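Local coordinates for Cbm77-rfpl (Ruminococcus flavefaciens, PDB 5FU5), which probably binds plant cell-wall polysaccharide as a non-catalytic carbohydrate-binding module of the bacterium's cellulosome, at residues Y22-N27 / F109-A114; L46-A51 / D104-F109. All blocks are in the same frame, centred on the assembly; numbering follows the deposited sequence. Where two conformers were deposited one is given.

Interaction 1 (Y22-N27 / F109-A114); sequences YTIAGN and FYMEYA
Tyr22 and Met111 carry this contact, sulfur and methyl against aromatic ring. In the conformer described, the thioether lies over one face of the phenol: Met111 CE sits 3.6 Å from the centre of the Tyr22 ring, 17° off its normal, in a CH-pi contact, and Met111 SD lies 4.2 Å from the same ring centre as a Met-aromatic contact. A chi1 of 65° sets Met111 CG between its own backbone N and carbonyl carbon, and the extended chain beyond carries CE to the root of the ring, while Tyr22 runs past it in the opposite direction. Unbranched and flexible, methionine suits a place where a slim chain must lie flat on a ring.

Apolar packing continues where Ile24, its branched apolar chain reaching out with CD1, meets Met111 CE tip to tip at 4.1 Å.

The polar end of Tyr22 reaches the backbone of 109-114 without bonding to it: OH lies 3.2 Å from Tyr113 N at a poor angle, and its hydrogen bond goes to Tyr8 O. A phenylalanine here would keep the ring but would probably leave the Tyr8 carbonyl without its hydroxyl partner. Phe56, edge-to-face with Tyr22, and Ile54 extend the cluster, a hydrophobic core between facing layers of antiparallel strands, as in a beta-sandwich.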
# COMPACT_ATOMS: atom_id res chain seq x y z
N TYR A 22 1.64 10.08 1.26
CA TYR A 22 1.58 9.09 2.32
C TYR A 22 2.48 9.48 3.46
O TYR A 22 3.60 9.92 3.26
CB TYR A 22 1.97 7.73 1.81
CG TYR A 22 1.15 7.21 0.64
CD1 TYR A 22 -0.08 6.57 0.85
CD2 TYR A 22 1.56 7.34 -0.70
CE1 TYR A 22 -0.84 6.09 -0.20
CE2 TYR A 22 0.81 6.86 -1.74
CZ TYR A 22 -0.41 6.23 -1.50
OH TYR A 22 -1.17 5.72 -2.51
N THR A 23 1.99 9.35 4.67
CA THR A 23 2.80 9.49 5.88
C THR A 23 3.12 8.09 6.37
O THR A 23 2.23 7.39 6.86
CB THR A 23 2.11 10.33 6.93
OG1 THR A 23 1.85 11.64 6.39
CG2 THR A 23 2.95 10.43 8.17
N ILE A 24 4.37 7.67 6.18
CA ILE A 24 4.79 6.30 6.42
C ILE A 24 5.61 6.22 7.67
O ILE A 24 6.67 6.85 7.78
CB ILE A 24 5.63 5.79 5.17
CG1 ILE A 24 4.77 5.87 3.90
CG2 ILE A 24 6.09 4.35 5.39
CD1 ILE A 24 5.55 5.82 2.61
N ALA A 25 5.14 5.41 8.63
CA ALA A 25 5.86 5.09 9.85
C ALA A 25 6.19 3.61 9.87
O ALA A 25 5.31 2.75 10.01
CB ALA A 25 5.04 5.46 11.05
N GLY A 26 7.45 3.29 9.66
CA GLY A 26 7.89 1.91 9.67
C GLY A 26 9.29 1.76 9.09
O GLY A 26 10.00 2.77 8.86
N ASN A 27 9.65 0.50 8.88
CA ASN A 27 11.00 0.06 8.63
C ASN A 27 11.13 -0.75 7.37
O ASN A 27 10.29 -1.61 7.05
CB ASN A 27 11.46 -0.79 9.83
CG ASN A 27 11.30 -0.03 11.10
OD1 ASN A 27 11.85 1.06 11.24
ND2 ASN A 27 10.50 -0.56 12.01
N PHE A 109 5.45 -3.81 -0.91
CA PHE A 109 6.41 -3.31 -1.92
C PHE A 109 5.97 -2.11 -2.75
O PHE A 109 6.81 -1.36 -3.28
CB PHE A 109 6.84 -4.45 -2.84
CG PHE A 109 7.70 -5.49 -2.17
CD1 PHE A 109 7.16 -6.45 -1.32
CD2 PHE A 109 9.05 -5.59 -2.42
CE1 PHE A 109 7.94 -7.38 -0.70
CE2 PHE A 109 9.83 -6.55 -1.83
CZ PHE A 109 9.29 -7.47 -0.97
N TYR A 110 4.68 -1.91 -2.90
CA TYR A 110 4.14 -0.87 -3.79
C TYR A 110 2.75 -0.51 -3.35
O TYR A 110 2.00 -1.39 -2.89
CB TYR A 110 4.13 -1.40 -5.25
CG TYR A 110 3.83 -0.33 -6.32
CD1 TYR A 110 4.79 0.56 -6.76
CD2 TYR A 110 2.55 -0.27 -6.90
CE1 TYR A 110 4.48 1.49 -7.73
CE2 TYR A 110 2.22 0.66 -7.84
CZ TYR A 110 3.17 1.51 -8.28
OH TYR A 110 2.76 2.42 -9.25
N MET A 111 2.39 0.75 -3.51
CA MET A 111 1.02 1.12 -3.30
C MET A 111 0.59 2.26 -4.19
O MET A 111 1.41 3.06 -4.67
CB MET A 111 0.74 1.39 -1.83
CG MET A 111 1.46 2.55 -1.22
SD MET A 111 1.12 2.76 0.55
CE MET A 111 2.43 3.95 0.71
N GLU A 112 -0.72 2.25 -4.51
CA GLU A 112 -1.33 3.24 -5.35
C GLU A 112 -2.71 3.59 -4.84
O GLU A 112 -3.42 2.71 -4.40
CB GLU A 112 -1.45 2.75 -6.80
CG GLU A 112 -2.52 3.51 -7.55
CD GLU A 112 -2.49 3.35 -9.03
OE1 GLU A 112 -1.92 2.35 -9.53
OE2 GLU A 112 -3.05 4.27 -9.65
N TYR A 113 -3.06 4.86 -4.92
CA TYR A 113 -4.42 5.30 -4.66
C TYR A 113 -4.90 5.99 -5.92
O TYR A 113 -4.32 7.00 -6.33
CB TYR A 113 -4.54 6.25 -3.44
CG TYR A 113 -5.98 6.55 -3.17
CD1 TYR A 113 -6.83 5.54 -2.70
CD2 TYR A 113 -6.55 7.77 -3.50
CE1 TYR A 113 -8.18 5.77 -2.52
CE2 TYR A 113 -7.92 8.00 -3.34
CZ TYR A 113 -8.72 6.97 -2.80
OH TYR A 113 -10.07 7.16 -2.63
N ALA A 114 -5.95 5.44 -6.53
CA ALA A 114 -6.57 5.97 -7.76
C ALA A 114 -7.81 6.71 -7.36
O ALA A 114 -8.79 6.09 -6.99
CB ALA A 114 -6.89 4.85 -8.72

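Interaction 2 (L46-A51 / D104-F109); sequences LKMETA and DACNLF
Residues Leu46-Lys47 and Asn107-Leu108 run antiparallel as neighbouring strands. Leu46 and Leu108 form a hydrogen-bonded pair, Leu46 N giving to Leu108 O at 2.8 Å and Leu108 N to Leu46 O at 2.9 Å; the next pair, Lys47 with Asn107, is non-hydrogen-bonded. Met48 N then donates to Cys106 O at 3.0 Å. On the other side of the same pair a water stands in for the second bond, donating to Met48 O and accepting from Cys106 N. This is the end of the antiparallel pairing of strands 40-47 and 107-116 in the module's all-beta fold.

Side chains alternate between two faces. Leu46 and Leu108 share one, their CB atoms 4.4 Å apart, and in the conformer described the Met48 chain passes at a slant over Leu108, SD 4.0 Å from its CB. The bend at chi2 (-78°) brings the sulfur there, a turn that a flexible methionine makes easily; Met48 CG also packs 3.9 Å from Cys106 SG. On the other face Lys47 and Asn107 lie side by side, Asn107 OD1 resting against the lysine's CA, CB and CG, while its ND2 bonds to Glu70 OE2, a carboxylate that an amide N-H suits well.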
# COMPACT_ATOMS: atom_id res chain seq x y z
N LEU A 46 8.42 -2.29 2.92
CA LEU A 46 8.05 -1.89 4.26
C LEU A 46 7.56 -3.19 4.97
O LEU A 46 6.65 -3.86 4.48
CB LEU A 46 6.95 -0.86 4.21
CG LEU A 46 6.58 -0.19 5.54
CD1 LEU A 46 7.65 0.85 5.87
CD2 LEU A 46 5.19 0.42 5.45
N LYS A 47 8.24 -3.52 6.05
CA LYS A 47 7.83 -4.67 6.87
C LYS A 47 6.51 -4.31 7.55
O LYS A 47 6.36 -3.20 8.06
CB LYS A 47 8.90 -5.01 7.89
CG LYS A 47 10.25 -5.42 7.28
CD LYS A 47 11.30 -5.81 8.33
CE LYS A 47 11.78 -4.66 9.15
NZ LYS A 47 12.91 -4.99 10.07
N MET A 48 5.54 -5.23 7.53
CA MET A 48 4.28 -4.97 8.24
C MET A 48 4.44 -5.42 9.67
O MET A 48 4.30 -6.59 9.96
CB MET A 48 3.09 -5.59 7.55
CG MET A 48 2.94 -5.16 6.11
SD MET A 48 2.25 -3.51 5.81
CE MET A 48 3.10 -2.41 6.89
N GLU A 49 4.79 -4.48 10.55
CA GLU A 49 5.06 -4.78 11.96
C GLU A 49 4.02 -4.14 12.86
O GLU A 49 3.20 -3.31 12.44
CB GLU A 49 6.46 -4.30 12.34
CG GLU A 49 7.60 -4.88 11.48
CD GLU A 49 8.93 -4.20 11.72
OE1 GLU A 49 9.10 -3.08 11.24
OE2 GLU A 49 9.81 -4.75 12.39
N THR A 50 4.09 -4.50 14.14
CA THR A 50 3.08 -4.02 15.09
C THR A 50 2.89 -2.51 15.08
O THR A 50 1.78 -2.02 15.13
CB THR A 50 3.41 -4.51 16.51
OG1 THR A 50 3.74 -5.90 16.45
CG2 THR A 50 2.25 -4.31 17.43
N ALA A 51 4.00 -1.77 14.99
CA ALA A 51 3.97 -0.32 15.11
C ALA A 51 3.87 0.39 13.76
O ALA A 51 3.90 1.63 13.69
CB ALA A 51 5.20 0.13 15.86
N ASP A 104 -1.63 -9.57 9.58
CA ASP A 104 -0.69 -10.66 9.84
C ASP A 104 0.65 -10.30 9.20
O ASP A 104 0.77 -9.28 8.55
CB ASP A 104 -1.23 -12.01 9.38
CG ASP A 104 -2.52 -12.38 10.08
OD1 ASP A 104 -2.78 -11.99 11.26
OD2 ASP A 104 -3.33 -13.05 9.42
N ALA A 105 1.65 -11.13 9.43
CA ALA A 105 2.97 -10.86 8.95
C ALA A 105 2.97 -10.94 7.42
O ALA A 105 2.41 -11.87 6.80
CB ALA A 105 3.96 -11.83 9.54
N CYS A 106 3.59 -9.91 6.85
CA CYS A 106 3.84 -9.81 5.39
C CYS A 106 4.61 -8.51 5.10
O CYS A 106 4.97 -7.76 6.02
CB CYS A 106 2.56 -9.86 4.56
SG CYS A 106 1.37 -8.59 5.02
N ASN A 107 4.88 -8.30 3.82
CA ASN A 107 5.88 -7.29 3.41
C ASN A 107 5.41 -6.55 2.16
O ASN A 107 5.12 -7.15 1.14
CB ASN A 107 7.23 -8.00 3.20
CG ASN A 107 7.75 -8.58 4.50
OD1 ASN A 107 8.14 -7.84 5.41
ND2 ASN A 107 7.63 -9.89 4.65
N LEU A 108 5.30 -5.22 2.31
CA LEU A 108 4.66 -4.33 1.36
C LEU A 108 5.68 -3.67 0.39
O LEU A 108 6.63 -3.03 0.86
CB LEU A 108 3.89 -3.25 2.12
CG LEU A 108 3.14 -2.18 1.29
CD1 LEU A 108 2.07 -2.81 0.41
CD2 LEU A 108 2.59 -1.09 2.17
N PHE A 109 5.45 -3.81 -0.91
CA PHE A 109 6.41 -3.31 -1.92
C PHE A 109 5.97 -2.11 -2.75
O PHE A 109 6.81 -1.36 -3.28
CB PHE A 109 6.84 -4.45 -2.84
CG PHE A 109 7.70 -5.49 -2.17
CD1 PHE A 109 7.16 -6.45 -1.32
CD2 PHE A 109 9.05 -5.59 -2.42
CE1 PHE A 109 7.94 -7.38 -0.70
CE2 PHE A 109 9.83 -6.55 -1.83
CZ PHE A 109 9.29 -7.47 -0.97
O HOH W 1 5.45 -8.86 9.04

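Overall arrangement
From the N terminus, the chain first lays down 22-27, on strand 23-29, and then turns back through strands 35-37 and 40-47 to reach 46-51. After the intervening strands it returns at 104-109, closing interaction 2, and continues through the shared Phe109 into 109-114, closing the wider loop of interaction 1. The shorter loop thus lies wholly within the longer one. Interaction 2 pairs neighbouring strands edge by edge, whereas interaction 1 packs side chains across the interior against the same strand, 107-116. The first segments also meet directly: Asn27 O probably bonds to Lys47 N, and Asn27 ND2 to Glu49 OE1, joining strand 23-29 to strand 40-47, which interaction 2 in turn pairs with 107-116.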